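Local coordinates for protein motility-associated killing factor MakB (Vibrio cholerae serotype O1, PDB 6W1W) that probably acts as one part of a three-component cytotoxin related to the alpha-pore-forming toxins, which perforate target-cell membranes, at residues N34-G39 with S53-L58; S27-T32 with A60-F65; G39-D44 with V209-F214; N133-A138 with N268-F273; L141-I146 with A261-L266. All blocks are in the same frame, centred on the assembly; numbering follows the deposited sequence. Where two conformers were deposited one is given.

Contact 1 of 5, residues N34-G39 with S53-L58; sequences NSLFIG and SRTEIL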
# COMPACT_ATOMS: atom_id res chain seq x y z
N ASN A 34 5.82 -6.37 -10.94
CA ASN A 34 6.54 -6.10 -12.18
C ASN A 34 8.00 -6.51 -12.07
O ASN A 34 8.56 -7.10 -13.00
CB ASN A 34 6.43 -4.62 -12.55
CG ASN A 34 5.02 -4.21 -12.96
OD1 ASN A 34 4.24 -5.03 -13.45
ND2 ASN A 34 4.69 -2.93 -12.76
N SER A 35 8.63 -6.23 -10.92
CA SER A 35 10.03 -6.56 -10.72
C SER A 35 10.30 -8.06 -10.72
O SER A 35 11.43 -8.47 -11.01
CB SER A 35 10.52 -5.96 -9.40
OG SER A 35 9.73 -6.42 -8.32
N LEU A 36 9.30 -8.88 -10.41
CA LEU A 36 9.51 -10.32 -10.28
C LEU A 36 10.11 -10.90 -11.56
O LEU A 36 9.58 -10.71 -12.65
CB LEU A 36 8.20 -11.02 -9.94
CG LEU A 36 8.29 -12.26 -9.04
CD1 LEU A 36 6.93 -12.66 -8.51
CD2 LEU A 36 8.93 -13.42 -9.77
N PHE A 37 11.22 -11.62 -11.40
CA PHE A 37 11.92 -12.29 -12.48
C PHE A 37 12.15 -13.74 -12.09
O PHE A 37 12.48 -14.03 -10.93
CB PHE A 37 13.27 -11.60 -12.77
CG PHE A 37 14.08 -12.26 -13.85
CD1 PHE A 37 14.89 -13.35 -13.57
CD2 PHE A 37 14.05 -11.78 -15.15
CE1 PHE A 37 15.63 -13.95 -14.56
CE2 PHE A 37 14.80 -12.38 -16.15
CZ PHE A 37 15.59 -13.46 -15.86
N ILE A 38 11.97 -14.66 -13.04
CA ILE A 38 12.17 -16.08 -12.79
C ILE A 38 12.91 -16.67 -13.99
O ILE A 38 12.35 -16.75 -15.09
CB ILE A 38 10.86 -16.85 -12.55
CG1 ILE A 38 10.18 -16.34 -11.28
CG2 ILE A 38 11.14 -18.34 -12.45
CD1 ILE A 38 9.03 -17.18 -10.80
N GLY A 39 14.17 -17.08 -13.78
CA GLY A 39 14.97 -17.70 -14.80
C GLY A 39 14.84 -19.21 -14.79
O GLY A 39 13.88 -19.77 -14.26
N SER A 53 5.09 -19.03 -16.45
CA SER A 53 3.89 -18.57 -17.15
C SER A 53 2.92 -17.89 -16.20
O SER A 53 2.40 -16.81 -16.50
CB SER A 53 3.22 -19.75 -17.85
OG SER A 53 4.05 -20.27 -18.87
N ARG A 54 2.67 -18.50 -15.04
CA ARG A 54 1.65 -17.97 -14.14
C ARG A 54 2.07 -16.66 -13.48
O ARG A 54 1.21 -15.91 -13.01
CB ARG A 54 1.27 -19.01 -13.10
CG ARG A 54 0.96 -20.36 -13.71
CD ARG A 54 -0.03 -21.17 -12.91
NE ARG A 54 -0.19 -22.50 -13.48
CZ ARG A 54 -1.11 -23.38 -13.11
NH1 ARG A 54 -1.99 -23.06 -12.16
NH2 ARG A 54 -1.17 -24.57 -13.69
N THR A 55 3.38 -16.36 -13.43
CA THR A 55 3.80 -15.03 -13.00
C THR A 55 3.58 -14.01 -14.10
O THR A 55 3.37 -12.82 -13.81
CB THR A 55 5.28 -15.02 -12.59
OG1 THR A 55 6.07 -15.54 -13.66
CG2 THR A 55 5.50 -15.84 -11.34
N GLU A 56 3.62 -14.44 -15.36
CA GLU A 56 3.32 -13.54 -16.46
C GLU A 56 1.86 -13.10 -16.42
O GLU A 56 1.55 -11.97 -16.82
CB GLU A 56 3.66 -14.19 -17.80
CG GLU A 56 4.36 -13.27 -18.79
CD GLU A 56 5.77 -12.89 -18.35
OE1 GLU A 56 5.90 -12.01 -17.48
OE2 GLU A 56 6.74 -13.48 -18.86
N ILE A 57 0.97 -13.95 -15.93
CA ILE A 57 -0.43 -13.53 -15.83
C ILE A 57 -0.70 -12.82 -14.50
O ILE A 57 -1.60 -11.97 -14.44
CB ILE A 57 -1.40 -14.72 -16.03
CG1 ILE A 57 -1.46 -15.60 -14.79
CG2 ILE A 57 -1.01 -15.53 -17.28
CD1 ILE A 57 -2.47 -16.72 -14.92
N LEU A 58 0.07 -13.13 -13.45
CA LEU A 58 -0.03 -12.35 -12.22
C LEU A 58 0.33 -10.90 -12.46
O LEU A 58 -0.35 -9.99 -11.97
CB LEU A 58 0.87 -12.94 -11.14
CG LEU A 58 1.04 -12.07 -9.88
CD1 LEU A 58 -0.24 -12.04 -9.06
CD2 LEU A 58 2.21 -12.54 -9.04

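Contact 2 of 5, residues S27-T32 with A60-F65; sequences SNYDAT and AVMNEF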
# COMPACT_ATOMS: atom_id res chain seq x y z
N SER A 27 0.43 0.01 -3.20
CA SER A 27 0.98 0.60 -4.41
C SER A 27 2.31 -0.01 -4.82
O SER A 27 2.70 0.12 -5.99
CB SER A 27 1.14 2.12 -4.24
OG SER A 27 2.09 2.42 -3.23
N ASN A 28 3.01 -0.68 -3.91
CA ASN A 28 4.25 -1.34 -4.25
C ASN A 28 4.10 -2.85 -4.38
O ASN A 28 5.06 -3.52 -4.79
CB ASN A 28 5.34 -0.99 -3.23
CG ASN A 28 5.91 0.41 -3.45
OD1 ASN A 28 6.73 0.62 -4.34
ND2 ASN A 28 5.46 1.37 -2.64
N TYR A 29 2.93 -3.40 -4.07
CA TYR A 29 2.64 -4.77 -4.47
C TYR A 29 2.62 -4.88 -5.98
O TYR A 29 2.99 -5.93 -6.54
CB TYR A 29 1.31 -5.24 -3.89
CG TYR A 29 0.89 -6.62 -4.35
CD1 TYR A 29 1.35 -7.76 -3.70
CD2 TYR A 29 0.04 -6.78 -5.44
CE1 TYR A 29 0.98 -9.02 -4.12
CE2 TYR A 29 -0.34 -8.04 -5.87
CZ TYR A 29 0.14 -9.16 -5.21
OH TYR A 29 -0.23 -10.42 -5.63
N ASP A 30 2.19 -3.82 -6.66
CA ASP A 30 2.34 -3.75 -8.11
C ASP A 30 3.81 -3.78 -8.51
O ASP A 30 4.24 -4.65 -9.28
CB ASP A 30 1.65 -2.49 -8.64
CG ASP A 30 1.99 -2.21 -10.09
OD1 ASP A 30 1.67 -3.04 -10.96
OD2 ASP A 30 2.59 -1.14 -10.35
N ALA A 31 4.60 -2.85 -7.96
CA ALA A 31 6.02 -2.78 -8.28
C ALA A 31 6.73 -4.09 -7.98
O ALA A 31 7.59 -4.53 -8.75
CB ALA A 31 6.67 -1.64 -7.50
N THR A 32 6.37 -4.74 -6.87
CA THR A 32 6.90 -6.07 -6.59
C THR A 32 6.53 -7.04 -7.70
O THR A 32 7.34 -7.90 -8.09
CB THR A 32 6.37 -6.58 -5.24
OG1 THR A 32 6.65 -5.62 -4.21
CG2 THR A 32 6.98 -7.93 -4.88
N ALA A 60 -0.04 -9.47 -15.31
CA ALA A 60 -1.09 -8.94 -16.18
C ALA A 60 -2.42 -8.78 -15.44
O ALA A 60 -3.19 -7.87 -15.74
CB ALA A 60 -1.27 -9.82 -17.41
N VAL A 61 -2.70 -9.68 -14.49
CA VAL A 61 -3.93 -9.57 -13.71
C VAL A 61 -3.96 -8.24 -12.95
O VAL A 61 -5.02 -7.60 -12.84
CB VAL A 61 -4.06 -10.78 -12.76
CG1 VAL A 61 -4.94 -10.44 -11.58
CG2 VAL A 61 -4.63 -11.97 -13.52
N MET A 62 -2.81 -7.80 -12.45
CA MET A 62 -2.76 -6.56 -11.69
C MET A 62 -2.70 -5.31 -12.56
O MET A 62 -2.90 -4.21 -12.05
CB MET A 62 -1.55 -6.58 -10.75
CG MET A 62 -1.52 -7.78 -9.83
SD MET A 62 -3.09 -8.00 -8.96
CE MET A 62 -3.13 -6.52 -7.95
N ASN A 63 -2.45 -5.47 -13.87
CA ASN A 63 -2.38 -4.32 -14.77
C ASN A 63 -3.67 -3.50 -14.78
O ASN A 63 -3.64 -2.31 -15.10
CB ASN A 63 -2.05 -4.78 -16.19
CG ASN A 63 -1.80 -3.63 -17.14
OD1 ASN A 63 -2.72 -3.10 -17.76
ND2 ASN A 63 -0.54 -3.23 -17.26
N GLU A 64 -4.80 -4.12 -14.44
CA GLU A 64 -6.05 -3.38 -14.40
C GLU A 64 -6.07 -2.39 -13.24
O GLU A 64 -6.36 -1.20 -13.42
CB GLU A 64 -7.23 -4.35 -14.29
CG GLU A 64 -8.59 -3.67 -14.24
CD GLU A 64 -9.68 -4.62 -13.77
OE1 GLU A 64 -9.35 -5.77 -13.42
OE2 GLU A 64 -10.86 -4.20 -13.74
N PHE A 65 -5.74 -2.86 -12.03
CA PHE A 65 -5.69 -1.98 -10.87
C PHE A 65 -4.50 -1.02 -10.95
O PHE A 65 -4.60 0.13 -10.53
CB PHE A 65 -5.65 -2.81 -9.59
CG PHE A 65 -4.49 -2.49 -8.67
CD1 PHE A 65 -3.27 -3.13 -8.83
CD2 PHE A 65 -4.64 -1.58 -7.64
CE1 PHE A 65 -2.20 -2.85 -7.98
CE2 PHE A 65 -3.58 -1.29 -6.79
CZ PHE A 65 -2.36 -1.93 -6.96

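Contact 3 of 5, residues G39-D44 with V209-F214; sequences GHVAKD and VPFLSF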
# COMPACT_ATOMS: atom_id res chain seq x y z
N GLY A 39 14.17 -17.08 -13.78
CA GLY A 39 14.97 -17.70 -14.80
C GLY A 39 14.84 -19.21 -14.79
O GLY A 39 13.88 -19.77 -14.26
N HIS A 40 15.84 -19.88 -15.37
CA HIS A 40 15.80 -21.32 -15.57
C HIS A 40 16.83 -22.02 -14.70
O HIS A 40 17.85 -21.44 -14.31
CB HIS A 40 16.05 -21.65 -17.04
CG HIS A 40 15.19 -20.88 -18.00
ND1 HIS A 40 15.62 -19.71 -18.60
CD2 HIS A 40 13.93 -21.10 -18.44
CE1 HIS A 40 14.66 -19.25 -19.38
NE2 HIS A 40 13.62 -20.07 -19.30
N VAL A 41 16.55 -23.28 -14.39
CA VAL A 41 17.47 -24.14 -13.66
C VAL A 41 18.13 -25.11 -14.63
O VAL A 41 18.10 -24.91 -15.85
CB VAL A 41 16.75 -24.90 -12.52
CG1 VAL A 41 16.07 -23.92 -11.59
CG2 VAL A 41 15.74 -25.89 -13.08
N ALA A 42 18.73 -26.17 -14.09
CA ALA A 42 19.40 -27.17 -14.92
C ALA A 42 18.43 -27.86 -15.87
O ALA A 42 18.33 -27.49 -17.04
CB ALA A 42 20.11 -28.20 -14.05
N LYS A 43 17.74 -28.89 -15.37
CA LYS A 43 16.84 -29.64 -16.23
C LYS A 43 15.67 -28.79 -16.71
O LYS A 43 15.13 -29.02 -17.80
CB LYS A 43 16.33 -30.89 -15.49
CG LYS A 43 15.26 -31.68 -16.23
CD LYS A 43 15.74 -32.19 -17.58
CE LYS A 43 14.63 -32.90 -18.34
NZ LYS A 43 15.09 -33.37 -19.68
N ASP A 44 15.30 -27.77 -15.94
CA ASP A 44 14.15 -26.91 -16.19
C ASP A 44 12.89 -27.77 -16.26
O ASP A 44 12.34 -27.98 -17.35
CB ASP A 44 14.35 -26.10 -17.48
CG ASP A 44 13.51 -24.84 -17.51
OD1 ASP A 44 12.74 -24.62 -16.56
OD2 ASP A 44 13.63 -24.08 -18.49
N VAL A 209 24.63 -19.47 -10.07
CA VAL A 209 23.86 -19.12 -11.26
C VAL A 209 22.66 -18.27 -10.86
O VAL A 209 21.89 -18.67 -9.97
CB VAL A 209 23.39 -20.38 -12.02
CG1 VAL A 209 22.34 -20.02 -13.06
CG2 VAL A 209 24.57 -21.09 -12.70
N PRO A 210 22.45 -17.10 -11.47
CA PRO A 210 21.29 -16.27 -11.10
C PRO A 210 19.98 -16.95 -11.48
O PRO A 210 19.93 -17.83 -12.35
CB PRO A 210 21.49 -14.98 -11.89
CG PRO A 210 22.37 -15.36 -13.03
CD PRO A 210 23.29 -16.44 -12.49
N PHE A 211 18.91 -16.53 -10.81
CA PHE A 211 17.64 -17.24 -10.94
C PHE A 211 16.45 -16.30 -10.76
O PHE A 211 15.84 -15.87 -11.75
CB PHE A 211 17.60 -18.37 -9.91
CG PHE A 211 16.30 -19.13 -9.88
CD1 PHE A 211 15.39 -18.94 -8.86
CD2 PHE A 211 16.00 -20.05 -10.87
CE1 PHE A 211 14.21 -19.63 -8.82
CE2 PHE A 211 14.81 -20.75 -10.83
CZ PHE A 211 13.91 -20.54 -9.81
N LEU A 212 16.12 -15.97 -9.52
CA LEU A 212 14.97 -15.14 -9.20
C LEU A 212 15.45 -13.82 -8.62
O LEU A 212 16.51 -13.76 -7.98
CB LEU A 212 14.04 -15.85 -8.21
CG LEU A 212 12.63 -15.34 -7.92
CD1 LEU A 212 11.77 -16.50 -7.45
CD2 LEU A 212 12.60 -14.22 -6.88
N SER A 213 14.66 -12.76 -8.82
CA SER A 213 15.01 -11.45 -8.29
C SER A 213 13.75 -10.59 -8.26
O SER A 213 13.30 -10.14 -9.31
CB SER A 213 16.10 -10.79 -9.14
OG SER A 213 15.56 -9.80 -9.99
N PHE A 214 13.20 -10.37 -7.07
CA PHE A 214 12.06 -9.48 -6.91
C PHE A 214 12.44 -8.31 -6.00
O PHE A 214 13.36 -8.41 -5.19
CB PHE A 214 10.84 -10.23 -6.35
CG PHE A 214 10.83 -10.38 -4.85
CD1 PHE A 214 11.80 -11.13 -4.21
CD2 PHE A 214 9.83 -9.81 -4.09
CE1 PHE A 214 11.79 -11.28 -2.84
CE2 PHE A 214 9.81 -9.96 -2.71
CZ PHE A 214 10.79 -10.69 -2.09

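Contact 4 of 5, residues N133-A138 with N268-F273; sequences NQAKNA and NMSEEF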
# COMPACT_ATOMS: atom_id res chain seq x y z
N ASN A 133 -9.25 -10.02 -4.93
CA ASN A 133 -9.61 -11.37 -5.36
C ASN A 133 -8.86 -11.77 -6.62
O ASN A 133 -8.53 -12.95 -6.80
CB ASN A 133 -11.12 -11.46 -5.58
CG ASN A 133 -11.92 -11.26 -4.31
OD1 ASN A 133 -12.78 -10.38 -4.23
ND2 ASN A 133 -11.64 -12.08 -3.30
N GLN A 134 -8.60 -10.81 -7.51
CA GLN A 134 -7.78 -11.09 -8.68
C GLN A 134 -6.36 -11.48 -8.29
O GLN A 134 -5.82 -12.48 -8.79
CB GLN A 134 -7.79 -9.88 -9.62
CG GLN A 134 -9.05 -9.77 -10.45
CD GLN A 134 -9.41 -11.11 -11.06
OE1 GLN A 134 -10.35 -11.78 -10.63
NE2 GLN A 134 -8.65 -11.51 -12.07
N ALA A 135 -5.76 -10.72 -7.37
CA ALA A 135 -4.42 -11.06 -6.89
C ALA A 135 -4.43 -12.38 -6.12
O ALA A 135 -3.49 -13.17 -6.23
CB ALA A 135 -3.88 -9.93 -6.01
N LYS A 136 -5.49 -12.63 -5.35
CA LYS A 136 -5.61 -13.91 -4.66
C LYS A 136 -5.77 -15.07 -5.64
O LYS A 136 -5.32 -16.19 -5.36
CB LYS A 136 -6.79 -13.87 -3.69
CG LYS A 136 -6.49 -13.10 -2.41
CD LYS A 136 -5.25 -13.67 -1.75
CE LYS A 136 -4.61 -12.69 -0.80
NZ LYS A 136 -3.25 -13.15 -0.40
N ASN A 137 -6.40 -14.83 -6.79
CA ASN A 137 -6.56 -15.89 -7.78
C ASN A 137 -5.23 -16.27 -8.41
O ASN A 137 -4.85 -17.45 -8.42
CB ASN A 137 -7.56 -15.47 -8.86
CG ASN A 137 -8.97 -15.95 -8.58
OD1 ASN A 137 -9.19 -16.86 -7.78
ND2 ASN A 137 -9.95 -15.34 -9.26
N ALA A 138 -4.50 -15.29 -8.96
CA ALA A 138 -3.24 -15.59 -9.62
C ALA A 138 -2.21 -16.14 -8.65
O ALA A 138 -1.30 -16.88 -9.06
CB ALA A 138 -2.69 -14.35 -10.32
N ASN A 268 1.23 -12.79 1.90
CA ASN A 268 1.15 -11.92 3.06
C ASN A 268 1.07 -10.46 2.65
O ASN A 268 0.39 -9.66 3.31
CB ASN A 268 2.34 -12.15 3.99
CG ASN A 268 2.32 -13.52 4.63
OD1 ASN A 268 3.30 -14.26 4.56
ND2 ASN A 268 1.21 -13.86 5.27
N MET A 269 1.77 -10.08 1.58
CA MET A 269 1.68 -8.72 1.08
C MET A 269 0.26 -8.40 0.63
O MET A 269 -0.24 -7.29 0.88
CB MET A 269 2.66 -8.52 -0.08
CG MET A 269 3.26 -7.13 -0.19
SD MET A 269 4.61 -7.09 -1.40
CE MET A 269 5.44 -8.64 -1.07
N SER A 270 -0.41 -9.35 -0.03
CA SER A 270 -1.76 -9.10 -0.53
C SER A 270 -2.76 -8.96 0.60
O SER A 270 -3.76 -8.25 0.45
CB SER A 270 -2.20 -10.22 -1.47
OG SER A 270 -1.51 -10.15 -2.71
N GLU A 271 -2.53 -9.63 1.74
CA GLU A 271 -3.47 -9.52 2.86
C GLU A 271 -3.51 -8.12 3.45
O GLU A 271 -4.37 -7.85 4.30
CB GLU A 271 -3.13 -10.54 3.94
CG GLU A 271 -3.08 -11.99 3.46
CD GLU A 271 -4.41 -12.50 2.92
OE1 GLU A 271 -5.46 -11.87 3.16
OE2 GLU A 271 -4.40 -13.56 2.26
N GLU A 272 -2.61 -7.22 3.04
CA GLU A 272 -2.71 -5.82 3.41
C GLU A 272 -3.80 -5.09 2.63
O GLU A 272 -4.19 -3.99 3.03
CB GLU A 272 -1.36 -5.12 3.21
CG GLU A 272 -0.22 -5.74 4.01
CD GLU A 272 -0.49 -5.78 5.51
OE1 GLU A 272 -0.83 -4.72 6.09
OE2 GLU A 272 -0.36 -6.87 6.11
N PHE A 273 -4.29 -5.68 1.54
CA PHE A 273 -5.46 -5.14 0.85
C PHE A 273 -6.68 -5.15 1.76
O PHE A 273 -7.51 -4.23 1.71
CB PHE A 273 -5.76 -5.94 -0.42
CG PHE A 273 -4.87 -5.60 -1.59
CD1 PHE A 273 -3.64 -6.22 -1.75
CD2 PHE A 273 -5.30 -4.71 -2.56
CE1 PHE A 273 -2.83 -5.93 -2.84
CE2 PHE A 273 -4.50 -4.41 -3.65
CZ PHE A 273 -3.26 -5.02 -3.79

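Contact 5 of 5, residues L141-I146 with A261-L266; sequences LLASSI and AIIQTL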
# COMPACT_ATOMS: atom_id res chain seq x y z
N LEU A 141 -2.79 -19.94 -8.17
CA LEU A 141 -2.28 -20.68 -9.31
C LEU A 141 -0.79 -20.96 -9.16
O LEU A 141 -0.33 -22.08 -9.42
CB LEU A 141 -2.56 -19.91 -10.60
CG LEU A 141 -4.02 -19.79 -11.02
CD1 LEU A 141 -4.11 -18.97 -12.29
CD2 LEU A 141 -4.66 -21.16 -11.21
N LEU A 142 -0.03 -19.95 -8.74
CA LEU A 142 1.39 -20.15 -8.46
C LEU A 142 1.59 -21.10 -7.29
O LEU A 142 2.41 -22.02 -7.35
CB LEU A 142 2.07 -18.81 -8.19
CG LEU A 142 2.42 -18.01 -9.44
CD1 LEU A 142 2.74 -16.57 -9.09
CD2 LEU A 142 3.60 -18.67 -10.15
N ALA A 143 0.82 -20.90 -6.21
CA ALA A 143 0.91 -21.77 -5.05
C ALA A 143 0.68 -23.23 -5.44
O ALA A 143 1.45 -24.11 -5.05
CB ALA A 143 -0.10 -21.33 -3.99
N SER A 144 -0.38 -23.48 -6.21
CA SER A 144 -0.64 -24.84 -6.67
C SER A 144 0.47 -25.34 -7.58
O SER A 144 0.81 -26.53 -7.56
CB SER A 144 -1.99 -24.89 -7.39
OG SER A 144 -2.30 -26.19 -7.85
N SER A 145 1.08 -24.44 -8.37
CA SER A 145 2.06 -24.86 -9.36
C SER A 145 3.39 -25.24 -8.72
O SER A 145 4.02 -26.23 -9.12
CB SER A 145 2.25 -23.75 -10.40
OG SER A 145 2.95 -24.22 -11.53
N ILE A 146 3.86 -24.46 -7.73
CA ILE A 146 5.08 -24.83 -7.02
C ILE A 146 4.86 -26.08 -6.18
O ILE A 146 5.74 -26.93 -6.05
CB ILE A 146 5.60 -23.66 -6.16
CG1 ILE A 146 4.55 -23.22 -5.14
CG2 ILE A 146 6.05 -22.49 -7.03
CD1 ILE A 146 4.76 -21.83 -4.58
N ALA A 261 8.83 -19.34 -1.15
CA ALA A 261 8.93 -18.21 -0.22
C ALA A 261 8.56 -16.88 -0.88
O ALA A 261 7.98 -16.01 -0.22
CB ALA A 261 10.34 -18.13 0.36
N ILE A 262 8.88 -16.71 -2.16
CA ILE A 262 8.45 -15.50 -2.87
C ILE A 262 6.93 -15.44 -2.95
O ILE A 262 6.33 -14.38 -2.72
CB ILE A 262 9.09 -15.45 -4.27
CG1 ILE A 262 10.58 -15.76 -4.18
CG2 ILE A 262 8.87 -14.08 -4.90
CD1 ILE A 262 11.34 -14.79 -3.31
N ILE A 263 6.28 -16.56 -3.26
CA ILE A 263 4.82 -16.61 -3.23
C ILE A 263 4.32 -16.35 -1.82
O ILE A 263 3.37 -15.58 -1.61
CB ILE A 263 4.31 -17.95 -3.79
CG1 ILE A 263 4.03 -17.85 -5.29
CG2 ILE A 263 3.05 -18.42 -3.05
CD1 ILE A 263 5.26 -17.74 -6.15
N GLN A 264 4.96 -16.97 -0.82
CA GLN A 264 4.52 -16.82 0.56
C GLN A 264 4.57 -15.37 1.03
O GLN A 264 3.76 -14.96 1.87
CB GLN A 264 5.36 -17.72 1.47
CG GLN A 264 4.89 -17.77 2.91
CD GLN A 264 3.42 -18.11 3.04
OE1 GLN A 264 2.61 -17.27 3.42
NE2 GLN A 264 3.08 -19.35 2.73
N THR A 265 5.51 -14.58 0.50
CA THR A 265 5.53 -13.16 0.86
C THR A 265 4.50 -12.38 0.06
O THR A 265 3.91 -11.42 0.59
CB THR A 265 6.94 -12.56 0.67
OG1 THR A 265 7.39 -12.78 -0.67
CG2 THR A 265 7.95 -13.18 1.66
N LEU A 266 4.26 -12.78 -1.19
CA LEU A 266 3.19 -12.17 -1.97
C LEU A 266 1.83 -12.39 -1.31
O LEU A 266 1.02 -11.46 -1.24
CB LEU A 266 3.18 -12.74 -3.39
CG LEU A 266 4.29 -12.29 -4.34
CD1 LEU A 266 4.17 -12.99 -5.69
CD2 LEU A 266 4.27 -10.78 -4.51

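Contact 1 of 5, residues N34-G39 with S53-L58
The methyl CD1 of I38 meets the methyl CG2 of T55 at 3.8 Å, the nearest side-chain approach between 34-39 and 53-58, with the two side chains slanted across one another. L36 contributes more loosely, its CD2 lying 4.5 Å from the same T55 CG2, so one threonine methyl faces two aliphatic tips. The first torsion of T55 turns its methyl outward: chi1 of 54° places OG1 between the backbone N and the carbonyl carbon, where it bonds to R52 O in its own helix, while CG2 is left to face the chain opposite. These residues lie where helix 9-35 ends and a loop begins to run beside helix 46-66, part of the elongated helical body of this toxin component; L36 is the first residue to leave helical geometry. Further out, R59 NH1 bonds to L36 O, tying the end of the first helix to the second. T55 also touches L142 of helix 100-151, and L36 packs on L266 of helix 251-270.

Contact 2 of 5, residues S27-T32 with A60-F65
The phenol ring of Y29 is met at its edge, near the ring plane, by the methyl CE of M62, which lies 3.8 Å from Y29 CE2. The sulfur follows close behind, with M62 SD 4.1 Å from the same Y29 CE2. This is an apolar edge contact in which the two side chains cross at about a right angle. M62 is bent at both chi2 (-51°) and chi3 (-65°), and this folding sets the methyl and sulfur together beside the ring. The second flat group, the F65 ring, is approached through its CE1, which lies 3.9 Å from CB of D30. The aspartate therefore takes part through its aliphatic carbon, while its OD2 makes a long, weak ion pair with K69. Other elements enclose the tyrosine: L266, M269 and S270 of helix 251-270 touch it, as does A135 of helix 100-151, which also packs on M62. A weak hydrogen bond joins Y29 OH to E139. The CA atoms of D30 and M62 are 6.8 Å apart, and the two segments run in nearly opposite directions along successive helices, 9-35 and 46-66. All four touching residues are buried, and the arrangement is that of an antiparallel helical hairpin, with helices 100-151 and 251-270 packed against it in a larger helical bundle.

Contact 3 of 5, residues G39-D44 with V209-F214
V41 and F211 come together through their first torsions: V41 CG1 stands anti to its carbonyl carbon (chi1 -56°), and the F211 ring carbon CG stands anti to its own amide N (chi1 177°). The side chains then lie alongside each other, pointing the same way, with V41 CG1 3.5 Å from F211 CE2. Near the plane of the same ring, at its edge, H40 O lies 4.1 Å from F211 CD2. The backbones are joined by a hydrogen bond from G39 N to F211 O of 2.9 Å, with an N-H...O angle of 146°. Backbone bonding between F37 and S213 continues the pairing, and since the chains run in opposite directions, the segment after helix 9-35 lies antiparallel along strand 209-220. That strand is the outermost of the four-stranded sheet on this side, and its other flank pairs with 193-203. Strands 193-203 and 209-220 are consecutive and antiparallel, forming a beta hairpin; packed against helices, it is consistent with the head region of alpha-pore-forming toxins, where a beta-tongue is folded down in the soluble form. Beneath the ring and the valine lie two helices: both V41 and F211 touch L48 of helix 46-66 and A255 of helix 251-270. Farther along the loop, D44 OD1 makes a salt bridge to R52, which also fastens it to helix 46-66.

Contact 4 of 5, residues N133-A138 with N268-F273
A135 turns its methyl toward S270, with A135 CB 4.1 Å from S270 OG. That hydroxyl has its strongest polar partner in E139, one turn further along helix 100-151. The next residue, K136, supplies most of this helix's share of the contact. Its chain bends once, at chi2 (-55°), and then runs extended across the gap between helices 100-151 and 251-270. CE passes over the serine, 3.5 Å from S270 CB, and NZ forms a salt bridge with E271 OE2 at 2.9 Å. The ammonium reaches that oxygen from above the carboxylate plane, 63° out of it, and the lysine and glutamate chains cross at about a right angle. Near the end of helix 251-270, a type I beta turn runs from S270 to F273, with F273 N bonded to S270 O. K136 NZ is gripped by two further partners, E139 OE1 and S267 O, so the charge is shared between two carboxylates and a backbone carbonyl. E271 OE1 in turn bonds to Y132 OH, which holds the second arm of its carboxylate.

Contact 5 of 5, residues L141-I146 with A261-L266
I263 is the centre of this contact, with three residues of segment 141-146 gathered round it: L142, I146 and, more marginally, A143. L142 meets it from one side, its CB 3.6 Å from I263 CG1 and its CD1 4.0 Å from I263 CD1, the two chains set obliquely. I146, one turn on, reaches toward I263 tip to tip. Its CG1 branch takes the position between the backbone N and the carbonyl carbon (chi1 59°), which sends CD1 to within 4.0 Å of I263 CB. The isoleucine is thus seated between residues i and i+4 of the facing helix, with A143 CB 4.4 Å from I263 CG2 at the margin. Over these short segments the helix axes come within 10.0 Å and their directions differ by 155°, an antiparallel pairing of helices 100-151 and 251-270 within the helical body. I146 also touches V51 of helix 46-66. Every side-chain contact between the two segments is carbon to carbon, with no polar group to fix a direction, so the pairing rests on the shape fit of branched aliphatic chains and on the burial of apolar surface.

Contacts 1 and 2 are both made by the first two helices, 12 Å apart between centres, with contact 1 nested inside the loop that contact 2 closes. Contacts 4 and 5 repeat that nesting on helices 100-151 and 251-270, with centres 11 Å apart. The two pairs pack together: Y29 of contact 2 touches S270 of contact 4, whose centre is about 10 Å away, and T55 CG2 of contact 1 lies 3.6 Å from L142 CD2 of contact 5. Contact 3 shares G39 with contact 1 and joins the sheet to contact 5, where L212 and F214 touch I262. A bound 1,2-ethanediol, probably from crystallisation, sits about 3 Å from the I263 side chain.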